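Local structure of ATP phosphoribosyltransferase (Methanobacterium thermoautotrophicum, 2VD3) at residues Met50-Arg53 with Glu59-Ala62; Ala55-Phe60 with Lys185-Arg190; Thr71-Ile76 with Val83-Asp88; Lys226-Val231 with Gly251-His256. The protein probably catalyses the condensation of ATP with 5-phosphoribose 1-diphosphate, the first step of histidine biosynthesis, and is inhibited by histidine. All blocks are in the same frame, centred on the assembly; numbering follows the deposited sequence. Where two conformers were deposited one is given.

Contact 1 of 4, residues Met50-Arg53 with Glu59-Ala62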
loop_
_atom_site.group_PDB
_atom_site.type_symbol
_atom_site.label_atom_id
_atom_site.label_comp_id
_atom_site.label_asym_id
_atom_site.label_seq_id
_atom_site.Cartn_x
_atom_site.Cartn_y
_atom_site.Cartn_z
ATOM N N MET A 50 -13.311 15.326 14.278
ATOM C CA MET A 50 -12.414 15.787 13.232
ATOM C C MET A 50 -11.136 14.956 13.214
ATOM O O MET A 50 -10.396 14.916 14.201
ATOM C CB MET A 50 -12.066 17.270 13.397
ATOM C CG MET A 50 -11.180 17.775 12.257
ATOM S SD MET A 50 -10.762 19.524 12.280
ATOM C CE MET A 50 -9.848 19.626 13.819
ATOM N N PHE A 51 -10.877 14.309 12.085
ATOM C CA PHE A 51 -9.637 13.579 11.893
ATOM C C PHE A 51 -8.469 14.514 11.585
ATOM O O PHE A 51 -8.418 15.161 10.545
ATOM C CB PHE A 51 -9.799 12.509 10.816
ATOM C CG PHE A 51 -10.733 11.410 11.208
ATOM C CD1 PHE A 51 -11.868 11.149 10.459
ATOM C CD2 PHE A 51 -10.483 10.642 12.352
ATOM C CE1 PHE A 51 -12.741 10.125 10.826
ATOM C CE2 PHE A 51 -11.345 9.634 12.739
ATOM C CZ PHE A 51 -12.477 9.368 11.976
ATOM N N SER A 52 -7.530 14.560 12.516
ATOM C CA SER A 52 -6.403 15.451 12.449
ATOM C C SER A 52 -5.154 14.647 12.712
ATOM O O SER A 52 -5.213 13.659 13.434
ATOM C CB SER A 52 -6.552 16.514 13.536
ATOM O OG SER A 52 -7.734 17.273 13.354
ATOM N N ARG A 53 -4.027 15.053 12.132
ATOM C CA ARG A 53 -2.737 14.475 12.501
ATOM C C ARG A 53 -2.371 14.834 13.938
ATOM O O ARG A 53 -2.615 15.958 14.400
ATOM C CB ARG A 53 -1.640 14.897 11.522
ATOM C CG ARG A 53 -1.551 13.964 10.305
ATOM C CD ARG A 53 -0.505 14.414 9.318
ATOM N NE ARG A 53 -0.534 13.613 8.093
ATOM C CZ ARG A 53 0.193 13.870 7.004
ATOM N NH1 ARG A 53 0.092 13.082 5.940
ATOM N NH2 ARG A 53 1.020 14.912 6.971
ATOM N N GLU A 59 -2.456 22.410 18.748
ATOM C CA GLU A 59 -2.810 23.704 18.156
ATOM C C GLU A 59 -4.288 23.857 17.761
ATOM O O GLU A 59 -4.891 24.889 18.060
ATOM C CB GLU A 59 -1.896 24.034 16.969
ATOM C CG GLU A 59 -0.473 24.425 17.393
ATOM C CD GLU A 59 -0.432 25.654 18.289
ATOM O OE1 GLU A 59 -0.339 26.775 17.754
ATOM O OE2 GLU A 59 -0.478 25.507 19.527
ATOM N N PHE A 60 -4.866 22.843 17.106
ATOM C CA PHE A 60 -6.285 22.886 16.751
ATOM C C PHE A 60 -7.155 23.120 17.980
ATOM O O PHE A 60 -8.163 23.853 17.921
ATOM C CB PHE A 60 -6.749 21.603 16.042
ATOM C CG PHE A 60 -6.164 21.402 14.664
ATOM C CD1 PHE A 60 -5.556 22.452 13.971
ATOM C CD2 PHE A 60 -6.242 20.146 14.043
ATOM C CE1 PHE A 60 -5.026 22.245 12.687
ATOM C CE2 PHE A 60 -5.725 19.940 12.767
ATOM C CZ PHE A 60 -5.115 20.986 12.088
ATOM N N VAL A 61 -6.767 22.496 19.088
ATOM C CA VAL A 61 -7.489 22.641 20.341
ATOM C C VAL A 61 -7.177 23.976 21.010
ATOM O O VAL A 61 -8.070 24.615 21.563
ATOM C CB VAL A 61 -7.223 21.440 21.294
ATOM C CG1 VAL A 61 -7.897 21.642 22.654
ATOM C CG2 VAL A 61 -7.699 20.126 20.647
ATOM N N ALA A 62 -5.924 24.417 20.944
ATOM C CA ALA A 62 -5.539 25.703 21.545
ATOM C C ALA A 62 -6.283 26.861 20.880
ATOM O O ALA A 62 -6.700 27.804 21.549
ATOM C CB ALA A 62 -4.027 25.915 21.461
#

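Contact 2 of 4, residues Ala55-Phe60 with Lys185-Arg190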
loop_
_atom_site.group_PDB
_atom_site.type_symbol
_atom_site.label_atom_id
_atom_site.label_comp_id
_atom_site.label_asym_id
_atom_site.label_seq_id
_atom_site.Cartn_x
_atom_site.Cartn_y
_atom_site.Cartn_z
ATOM N N ALA A 55 0.229 15.587 15.729
ATOM C CA ALA A 55 1.085 16.704 16.112
ATOM C C ALA A 55 0.378 18.052 15.959
ATOM O O ALA A 55 0.831 19.057 16.510
ATOM C CB ALA A 55 2.394 16.681 15.331
ATOM N N ASP A 56 -0.728 18.062 15.221
ATOM C CA ASP A 56 -1.495 19.280 14.967
ATOM C C ASP A 56 -2.625 19.468 15.975
ATOM O O ASP A 56 -3.166 20.561 16.122
ATOM C CB ASP A 56 -2.091 19.239 13.553
ATOM C CG ASP A 56 -1.057 19.414 12.470
ATOM O OD1 ASP A 56 -1.258 18.845 11.385
ATOM O OD2 ASP A 56 -0.057 20.134 12.674
ATOM N N ILE A 57 -2.990 18.396 16.670
ATOM C CA ILE A 57 -4.089 18.455 17.633
ATOM C C ILE A 57 -3.896 19.466 18.795
ATOM O O ILE A 57 -4.837 20.167 19.157
ATOM C CB ILE A 57 -4.472 17.047 18.136
ATOM C CG1 ILE A 57 -4.970 16.199 16.951
ATOM C CG2 ILE A 57 -5.513 17.142 19.237
ATOM C CD1 ILE A 57 -5.480 14.799 17.291
ATOM N N PRO A 58 -2.694 19.543 19.393
ATOM C CA PRO A 58 -2.546 20.590 20.405
ATOM C C PRO A 58 -2.966 21.991 19.907
ATOM O O PRO A 58 -3.772 22.652 20.560
ATOM C CB PRO A 58 -1.055 20.532 20.739
ATOM C CG PRO A 58 -0.703 19.129 20.509
ATOM C CD PRO A 58 -1.469 18.730 19.279
ATOM N N GLU A 59 -2.456 22.410 18.748
ATOM C CA GLU A 59 -2.810 23.704 18.156
ATOM C C GLU A 59 -4.288 23.857 17.761
ATOM O O GLU A 59 -4.891 24.889 18.060
ATOM C CB GLU A 59 -1.896 24.034 16.969
ATOM C CG GLU A 59 -0.473 24.425 17.393
ATOM C CD GLU A 59 -0.432 25.654 18.289
ATOM O OE1 GLU A 59 -0.339 26.775 17.754
ATOM O OE2 GLU A 59 -0.478 25.507 19.527
ATOM N N PHE A 60 -4.866 22.843 17.106
ATOM C CA PHE A 60 -6.285 22.886 16.751
ATOM C C PHE A 60 -7.155 23.120 17.980
ATOM O O PHE A 60 -8.163 23.853 17.921
ATOM C CB PHE A 60 -6.749 21.603 16.042
ATOM C CG PHE A 60 -6.164 21.402 14.664
ATOM C CD1 PHE A 60 -5.556 22.452 13.971
ATOM C CD2 PHE A 60 -6.242 20.146 14.043
ATOM C CE1 PHE A 60 -5.026 22.245 12.687
ATOM C CE2 PHE A 60 -5.725 19.940 12.767
ATOM C CZ PHE A 60 -5.115 20.986 12.088
ATOM N N LYS A 185 -3.564 11.973 26.291
ATOM C CA LYS A 185 -4.398 12.831 27.113
ATOM C C LYS A 185 -5.661 13.215 26.374
ATOM O O LYS A 185 -5.675 13.229 25.153
ATOM C CB LYS A 185 -3.617 14.086 27.499
ATOM C CG LYS A 185 -2.277 13.805 28.127
ATOM C CD LYS A 185 -2.429 13.293 29.548
ATOM C CE LYS A 185 -1.073 13.033 30.193
ATOM N NZ LYS A 185 -1.198 12.725 31.650
ATOM N N LEU A 186 -6.727 13.493 27.123
ATOM C CA LEU A 186 -7.889 14.214 26.595
ATOM C C LEU A 186 -7.702 15.674 26.965
ATOM O O LEU A 186 -7.510 16.002 28.145
ATOM C CB LEU A 186 -9.202 13.693 27.194
ATOM C CG LEU A 186 -10.478 14.470 26.811
ATOM C CD1 LEU A 186 -10.921 14.170 25.383
ATOM C CD2 LEU A 186 -11.630 14.220 27.793
ATOM N N ILE A 187 -7.751 16.549 25.962
ATOM C CA ILE A 187 -7.538 17.985 26.199
ATOM C C ILE A 187 -8.724 18.822 25.770
ATOM O O ILE A 187 -9.623 18.332 25.084
ATOM C CB ILE A 187 -6.249 18.538 25.521
ATOM C CG1 ILE A 187 -6.254 18.272 24.012
ATOM C CG2 ILE A 187 -5.002 17.988 26.203
ATOM C CD1 ILE A 187 -5.151 18.998 23.256
ATOM N N ALA A 188 -8.719 20.092 26.175
ATOM C CA ALA A 188 -9.835 20.962 25.907
ATOM C C ALA A 188 -9.419 22.410 25.705
ATOM O O ALA A 188 -8.480 22.903 26.358
ATOM C CB ALA A 188 -10.871 20.865 27.037
ATOM N N ASN A 189 -10.134 23.076 24.798
ATOM C CA ASN A 189 -10.054 24.504 24.652
ATOM C C ASN A 189 -10.703 25.135 25.888
ATOM O O ASN A 189 -11.713 24.632 26.394
ATOM C CB ASN A 189 -10.779 24.930 23.376
ATOM C CG ASN A 189 -10.714 26.413 23.137
ATOM O OD1 ASN A 189 -11.578 27.156 23.587
ATOM N ND2 ASN A 189 -9.685 26.859 22.437
ATOM N N ARG A 190 -10.118 26.221 26.382
ATOM C CA ARG A 190 -10.636 26.870 27.571
ATOM C C ARG A 190 -11.956 27.581 27.293
ATOM O O ARG A 190 -12.917 27.458 28.062
ATOM C CB ARG A 190 -9.614 27.844 28.123
ATOM C CG ARG A 190 -9.971 28.355 29.480
ATOM C CD ARG A 190 -8.888 29.265 29.975
ATOM N NE ARG A 190 -9.237 29.904 31.242
ATOM C CZ ARG A 190 -8.963 29.388 32.435
ATOM N NH1 ARG A 190 -9.311 30.043 33.528
ATOM N NH2 ARG A 190 -8.347 28.212 32.530
#

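Contact 3 of 4, residues Thr71-Ile76 with Val83-Asp88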
loop_
_atom_site.group_PDB
_atom_site.type_symbol
_atom_site.label_atom_id
_atom_site.label_comp_id
_atom_site.label_asym_id
_atom_site.label_seq_id
_atom_site.Cartn_x
_atom_site.Cartn_y
_atom_site.Cartn_z
ATOM N N THR A 71 -4.609 13.386 22.128
ATOM C CA THR A 71 -3.259 13.299 21.567
ATOM C C THR A 71 -2.221 13.015 22.646
ATOM O O THR A 71 -2.562 12.907 23.827
ATOM C CB THR A 71 -2.885 14.542 20.680
ATOM O OG1 THR A 71 -1.657 14.283 19.988
ATOM C CG2 THR A 71 -2.757 15.815 21.492
ATOM N N GLY A 72 -0.964 12.885 22.233
ATOM C CA GLY A 72 0.108 12.501 23.136
ATOM C C GLY A 72 0.630 13.696 23.890
ATOM O O GLY A 72 0.693 14.789 23.344
ATOM N N TYR A 73 1.000 13.478 25.151
ATOM C CA TYR A 73 1.534 14.524 26.024
ATOM C C TYR A 73 2.821 15.123 25.465
ATOM O O TYR A 73 3.036 16.328 25.560
ATOM C CB TYR A 73 1.764 13.962 27.430
ATOM C CG TYR A 73 2.249 14.972 28.447
ATOM C CD1 TYR A 73 1.455 16.057 28.824
ATOM C CD2 TYR A 73 3.496 14.834 29.047
ATOM C CE1 TYR A 73 1.900 16.977 29.769
ATOM C CE2 TYR A 73 3.953 15.754 29.988
ATOM C CZ TYR A 73 3.149 16.818 30.345
ATOM O OH TYR A 73 3.605 17.732 31.268
ATOM N N ASP A 74 3.674 14.282 24.878
ATOM C CA ASP A 74 4.900 14.763 24.248
ATOM C C ASP A 74 4.624 15.842 23.202
ATOM O O ASP A 74 5.314 16.860 23.148
ATOM C CB ASP A 74 5.704 13.608 23.642
ATOM C CG ASP A 74 4.865 12.684 22.750
ATOM O OD1 ASP A 74 5.396 11.638 22.356
ATOM O OD2 ASP A 74 3.691 12.976 22.441
ATOM N N LEU A 75 3.601 15.617 22.388
ATOM C CA LEU A 75 3.244 16.541 21.315
ATOM C C LEU A 75 2.685 17.838 21.898
ATOM O O LEU A 75 3.079 18.921 21.481
ATOM C CB LEU A 75 2.287 15.876 20.300
ATOM C CG LEU A 75 2.814 14.572 19.647
ATOM C CD1 LEU A 75 1.768 13.872 18.789
ATOM C CD2 LEU A 75 4.086 14.804 18.833
ATOM N N ILE A 76 1.812 17.713 22.898
ATOM C CA ILE A 76 1.281 18.863 23.636
ATOM C C ILE A 76 2.419 19.692 24.231
ATOM O O ILE A 76 2.437 20.912 24.100
ATOM C CB ILE A 76 0.299 18.432 24.770
ATOM C CG1 ILE A 76 -0.849 17.579 24.208
ATOM C CG2 ILE A 76 -0.235 19.648 25.507
ATOM C CD1 ILE A 76 -1.755 16.967 25.253
ATOM N N VAL A 83 -3.609 24.734 26.220
ATOM C CA VAL A 83 -4.755 23.823 26.314
ATOM C C VAL A 83 -4.980 23.347 27.755
ATOM O O VAL A 83 -4.043 23.323 28.548
ATOM C CB VAL A 83 -4.548 22.584 25.415
ATOM C CG1 VAL A 83 -4.515 22.989 23.948
ATOM C CG2 VAL A 83 -3.256 21.841 25.807
ATOM N N GLU A 84 -6.219 22.974 28.082
ATOM C CA GLU A 84 -6.537 22.333 29.365
ATOM C C GLU A 84 -6.471 20.804 29.228
ATOM O O GLU A 84 -7.137 20.251 28.369
ATOM C CB GLU A 84 -7.948 22.723 29.837
ATOM C CG GLU A 84 -8.256 24.221 29.839
ATOM C CD GLU A 84 -7.282 25.025 30.686
ATOM O OE1 GLU A 84 -6.932 26.136 30.272
ATOM O OE2 GLU A 84 -6.843 24.542 31.750
ATOM N N ILE A 85 -5.675 20.136 30.064
ATOM C CA ILE A 85 -5.658 18.663 30.108
ATOM C C ILE A 85 -6.800 18.188 31.005
ATOM O O ILE A 85 -6.843 18.531 32.180
ATOM C CB ILE A 85 -4.292 18.085 30.614
ATOM C CG1 ILE A 85 -3.152 18.439 29.654
ATOM C CG2 ILE A 85 -4.368 16.560 30.792
ATOM C CD1 ILE A 85 -1.757 18.176 30.227
ATOM N N LEU A 86 -7.715 17.399 30.443
ATOM C CA LEU A 86 -8.893 16.911 31.171
ATOM C C LEU A 86 -8.716 15.552 31.851
ATOM O O LEU A 86 -9.144 15.374 32.995
ATOM C CB LEU A 86 -10.120 16.874 30.252
ATOM C CG LEU A 86 -10.678 18.230 29.768
ATOM C CD1 LEU A 86 -12.008 18.027 29.063
ATOM C CD2 LEU A 86 -10.815 19.236 30.928
ATOM N N GLU A 87 -8.106 14.599 31.143
ATOM C CA GLU A 87 -7.932 13.228 31.630
ATOM C C GLU A 87 -6.687 12.610 31.044
ATOM O O GLU A 87 -6.328 12.891 29.899
ATOM C CB GLU A 87 -9.106 12.329 31.212
ATOM C CG GLU A 87 -10.479 12.725 31.712
ATOM C CD GLU A 87 -10.592 12.689 33.220
ATOM O OE1 GLU A 87 -11.320 13.531 33.766
ATOM O OE2 GLU A 87 -9.968 11.822 33.859
ATOM N N ASP A 88 -6.030 11.758 31.819
ATOM C CA ASP A 88 -5.037 10.870 31.248
ATOM C C ASP A 88 -5.783 9.640 30.758
ATOM O O ASP A 88 -6.664 9.130 31.452
ATOM C CB ASP A 88 -3.962 10.497 32.260
ATOM C CG ASP A 88 -2.960 9.512 31.693
ATOM O OD1 ASP A 88 -3.320 8.327 31.557
ATOM O OD2 ASP A 88 -1.822 9.914 31.370
#

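Contact 4 of 4, residues Lys226-Val231 with Gly251-His256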
loop_
_atom_site.group_PDB
_atom_site.type_symbol
_atom_site.label_atom_id
_atom_site.label_comp_id
_atom_site.label_asym_id
_atom_site.label_seq_id
_atom_site.Cartn_x
_atom_site.Cartn_y
_atom_site.Cartn_z
ATOM N N LYS A 226 -23.033 -24.353 51.429
ATOM C CA LYS A 226 -22.147 -24.739 52.534
ATOM C C LYS A 226 -20.781 -24.045 52.465
ATOM O O LYS A 226 -20.097 -23.894 53.481
ATOM C CB LYS A 226 -21.979 -26.266 52.592
ATOM C CG LYS A 226 -21.504 -26.895 51.285
ATOM C CD LYS A 226 -21.598 -28.411 51.322
ATOM C CE LYS A 226 -21.296 -29.004 49.951
ATOM N NZ LYS A 226 -21.575 -30.466 49.909
ATOM N N ASN A 227 -20.405 -23.614 51.263
ATOM C CA ASN A 227 -19.130 -22.942 51.032
ATOM C C ASN A 227 -19.244 -21.445 50.715
ATOM O O ASN A 227 -18.234 -20.787 50.468
ATOM C CB ASN A 227 -18.355 -23.672 49.934
ATOM C CG ASN A 227 -17.964 -25.080 50.337
ATOM O OD1 ASN A 227 -17.432 -25.300 51.425
ATOM N ND2 ASN A 227 -18.224 -26.045 49.459
ATOM N N LEU A 228 -20.466 -20.914 50.743
ATOM C CA LEU A 228 -20.727 -19.493 50.464
ATOM C C LEU A 228 -19.900 -18.523 51.321
ATOM O O LEU A 228 -19.597 -17.413 50.884
ATOM C CB LEU A 228 -22.230 -19.176 50.594
ATOM C CG LEU A 228 -22.737 -17.727 50.448
ATOM C CD1 LEU A 228 -22.450 -17.150 49.055
ATOM C CD2 LEU A 228 -24.223 -17.609 50.782
ATOM N N ASP A 229 -19.535 -18.943 52.529
ATOM C CA ASP A 229 -18.764 -18.093 53.440
ATOM C C ASP A 229 -17.330 -17.812 52.963
ATOM O O ASP A 229 -16.888 -16.659 52.964
ATOM C CB ASP A 229 -18.762 -18.670 54.862
ATOM C CG ASP A 229 -18.349 -20.134 54.906
ATOM O OD1 ASP A 229 -18.495 -20.840 53.882
ATOM O OD2 ASP A 229 -17.886 -20.580 55.981
ATOM N N ARG A 230 -16.612 -18.855 52.549
ATOM C CA ARG A 230 -15.236 -18.692 52.071
ATOM C C ARG A 230 -15.156 -17.882 50.770
ATOM O O ARG A 230 -14.138 -17.242 50.494
ATOM C CB ARG A 230 -14.533 -20.047 51.933
ATOM C CG ARG A 230 -14.132 -20.661 53.275
ATOM C CD ARG A 230 -13.397 -21.987 53.116
ATOM N NE ARG A 230 -14.218 -23.007 52.463
ATOM C CZ ARG A 230 -13.905 -24.300 52.393
ATOM N NH1 ARG A 230 -14.720 -25.139 51.770
ATOM N NH2 ARG A 230 -12.784 -24.757 52.942
ATOM N N VAL A 231 -16.240 -17.903 49.994
ATOM C CA VAL A 231 -16.346 -17.114 48.766
ATOM C C VAL A 231 -16.497 -15.608 49.051
ATOM O O VAL A 231 -16.038 -14.782 48.257
ATOM C CB VAL A 231 -17.496 -17.626 47.856
ATOM C CG1 VAL A 231 -17.610 -16.790 46.583
ATOM C CG2 VAL A 231 -17.284 -19.097 47.501
ATOM N N GLY A 251 -28.613 -26.805 47.482
ATOM C CA GLY A 251 -28.748 -25.381 47.760
ATOM C C GLY A 251 -27.557 -24.655 47.155
ATOM O O GLY A 251 -26.595 -24.329 47.849
ATOM N N VAL A 252 -27.615 -24.430 45.846
ATOM C CA VAL A 252 -26.550 -23.735 45.134
ATOM C C VAL A 252 -26.935 -22.273 44.981
ATOM O O VAL A 252 -28.081 -21.957 44.660
ATOM C CB VAL A 252 -26.277 -24.368 43.744
ATOM C CG1 VAL A 252 -25.388 -23.471 42.888
ATOM C CG2 VAL A 252 -25.640 -25.733 43.903
ATOM N N VAL A 253 -25.976 -21.387 45.238
ATOM C CA VAL A 253 -26.142 -19.972 44.918
ATOM C C VAL A 253 -25.204 -19.555 43.783
ATOM O O VAL A 253 -24.269 -20.284 43.440
ATOM C CB VAL A 253 -25.975 -19.044 46.162
ATOM C CG1 VAL A 253 -27.029 -19.362 47.222
ATOM C CG2 VAL A 253 -24.578 -19.139 46.750
ATOM N N ALA A 254 -25.491 -18.402 43.188
ATOM C CA ALA A 254 -24.620 -17.786 42.193
ATOM C C ALA A 254 -24.051 -16.516 42.803
ATOM O O ALA A 254 -24.781 -15.732 43.411
ATOM C CB ALA A 254 -25.388 -17.467 40.927
ATOM N N VAL A 255 -22.744 -16.327 42.664
ATOM C CA VAL A 255 -22.078 -15.193 43.286
ATOM C C VAL A 255 -21.369 -14.369 42.221
ATOM O O VAL A 255 -20.595 -14.918 41.427
ATOM C CB VAL A 255 -21.048 -15.650 44.342
ATOM C CG1 VAL A 255 -20.412 -14.451 45.028
ATOM C CG2 VAL A 255 -21.693 -16.556 45.370
ATOM N N HIS A 256 -21.656 -13.068 42.175
ATOM C CA HIS A 256 -20.995 -12.151 41.239
ATOM C C HIS A 256 -20.249 -11.026 41.977
ATOM O O HIS A 256 -20.776 -10.472 42.940
ATOM C CB HIS A 256 -22.006 -11.531 40.254
ATOM C CG HIS A 256 -23.120 -12.451 39.836
ATOM N ND1 HIS A 256 -24.413 -12.011 39.654
ATOM C CD2 HIS A 256 -23.136 -13.779 39.563
ATOM C CE1 HIS A 256 -25.176 -13.024 39.286
ATOM N NE2 HIS A 256 -24.426 -14.109 39.226
#

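Contact 1 of 4, residues Met50-Arg53 with Glu59-Ala62
The odd partner here is a hydroxyl: Ser-52 turns its OG onto the rim of the Phe-60 ring, close to the ring plane, 3.3 Å from Phe-60 CD2. The serine CB lies at the same edge, 3.6 Å from Phe-60 CE2, so the residue touches the ring through both of its side-chain atoms. Met-50 arrives from a different direction. Its CG is anti to the backbone N (chi1 -177°) and the chain runs straight on to the sulfur, then bends at the last torsion, which carries the terminal methyl to the aromatic ring; CE ends 3.7 Å from Phe-60 CD2. The Met-50 and Phe-60 side chains cross at about a right angle. With SD 5.5 Å from the ring centroid and 35° off the ring normal, this is an oblique Met-aromatic contact. Strand 47-52 and helix 57-63 begin a beta-alpha-beta crossover that passes strand 5-10 and returns in strand 68-72, part of the periplasmic-binding-protein type of fold, and within 59-62 it is Phe-60 that reaches back to the strand. With an alanine here the ring would be gone, which is likely to open a gap between helix and strand and leave the Met-50 methyl and Ser-52 without their partner. Beyond this pair of segments, Ile-152 of the second subunit packs on Met-50 and Val-154 of that subunit on Phe-60.

Contact 2 of 4, residues Ala55-Phe60 with Lys185-Arg190
Ile-187 faces the start of helix 57-63, and its CD1 does the touching. CG1 sits between the backbone N and the carbonyl carbon (chi1 56°) and the chain is extended beyond it, which sends the methyl outward as a single prong. That prong meets mostly backbone: Pro-58 directs its own CB away from the strand and offers CA instead, 4.2 Å from Ile-187 CD1. Ile-57, by contrast, leans in, with its CG2 4.4 Å from Ile-187 CD1 and its carbonyl O at 4.3 Å from the same methyl. The distances describe loose apolar packing of buried groups. Strand 173-188 lies between strands 68-72 and 84-88 and runs antiparallel to both, consistent with the type II periplasmic-binding-protein fold, in which a strand returning from the other lobe runs against its neighbours. Ile-187 thus fastens that strand to the helix, and Ile-76 of helix 73-79 packs on it too. At the strand's end Asn-189 takes the N-cap position of the next helix: its OD1 accepts from Ser-192 N, while ND2 bonds to Val-61 O on helix 57-63.

Contact 3 of 4, residues Thr71-Ile76 with Val83-Asp88
This is an apolar helix-to-strand contact, partly buried, in which the first turn of helix 73-79 lies against strand 84-88 and the residue leading into it. Two pairs of side chains make it. On the more open flank Ile-85, its CG1 anti to the carbonyl carbon (chi1 -64°), carries CD1 to the edge of the Tyr-73 ring, near the ring plane. The methyl lies 3.9 Å from Tyr-73 CE1 and 4.1 Å from Tyr-73 CD1, and the two side chains cross at about a right angle; a methyl placed this way meets the ring's rim rather than its pi face. Deeper in, Ile-76 and Val-83 meet at a slant through their branch methyls, Ile-76 CG2 standing 3.7 Å from Val-83 CG2. The helix starts just after Gly-72 at the N-cap position, whose O accepts from Ile-76 N at 3.2 Å. The strand carries a classic beta bulge, where Leu-86 and Glu-87 together stand opposite Leu-186. Glu-87, within the bulge, forms salt bridges to Arg-204 and Arg-208, and Asp-88, next along, to Arg-93 and Lys-185. Strands 68-72 and 84-88 both run antiparallel to strand 173-188, which lies between them, so the helix completes a beta-alpha-beta crossover of the periplasmic-binding-protein type, carried over that intervening strand.

Contact 4 of 4, residues Lys226-Val231 with Gly251-His256
Leu-228 sets one methyl, CD1, over two valines of the strand at once: it is 3.7 Å from Val-253 CG2 and 3.8 Å from Val-255 CG2. With chi1 at 176° the leucine stretches away from its own backbone N, off the helix toward the sheet, crossing Val-253 at about a right angle and Val-255 at a slant. Val-255 is used on both branches. While its CG2 takes the leucine, its CG1 reaches tip to tip toward Val-231, one helical turn further on, with Val-231 CG1 4.0 Å from Val-255 CG1. On another flank of the same turn Arg-230 NH1 bonds to Asn-227 OD1 at 2.7 Å; the bond is bent, 135° at the hydrogen, and the donor stands 58° out of the carbonyl plane, so it comes from above the amide. His-256, the next residue along the strand, touches the bound histidine, and the side chain of Val-255 lies about 7 Å from that ligand. Leu-228 also packs on Leu-247 of the fourth subunit. Strand 252-260 runs between strands 216-224 and 242-246, with 279-283 beyond 216-224, all antiparallel; Val-243 of strand 242-246 joins Leu-228 and Val-253, and helix 228-234 lies on this ferredoxin-like sheet of the GlnB-like C-terminal domain.

How the contacts relate
From the N terminus, contact 1 closes a short loop between strand 47-52 and the helix that follows it. Contact 2 opens inside that loop and uses the same helix, sharing Glu-59 and Phe-60, but closes only after more than a hundred residues, when the chain comes back as strand 173-188. Contact 3, between 71-76 and 83-88, nests within that long loop; its strand 84-88 pairs with strand 173-188, and Val-83 packs on Val-61 and Ala-62 of the helix of contact 1. These three bind one sheet and its helices together. Contact 4 follows in series in the C-terminal domain, its nearest atoms about 26 Å from contact 3.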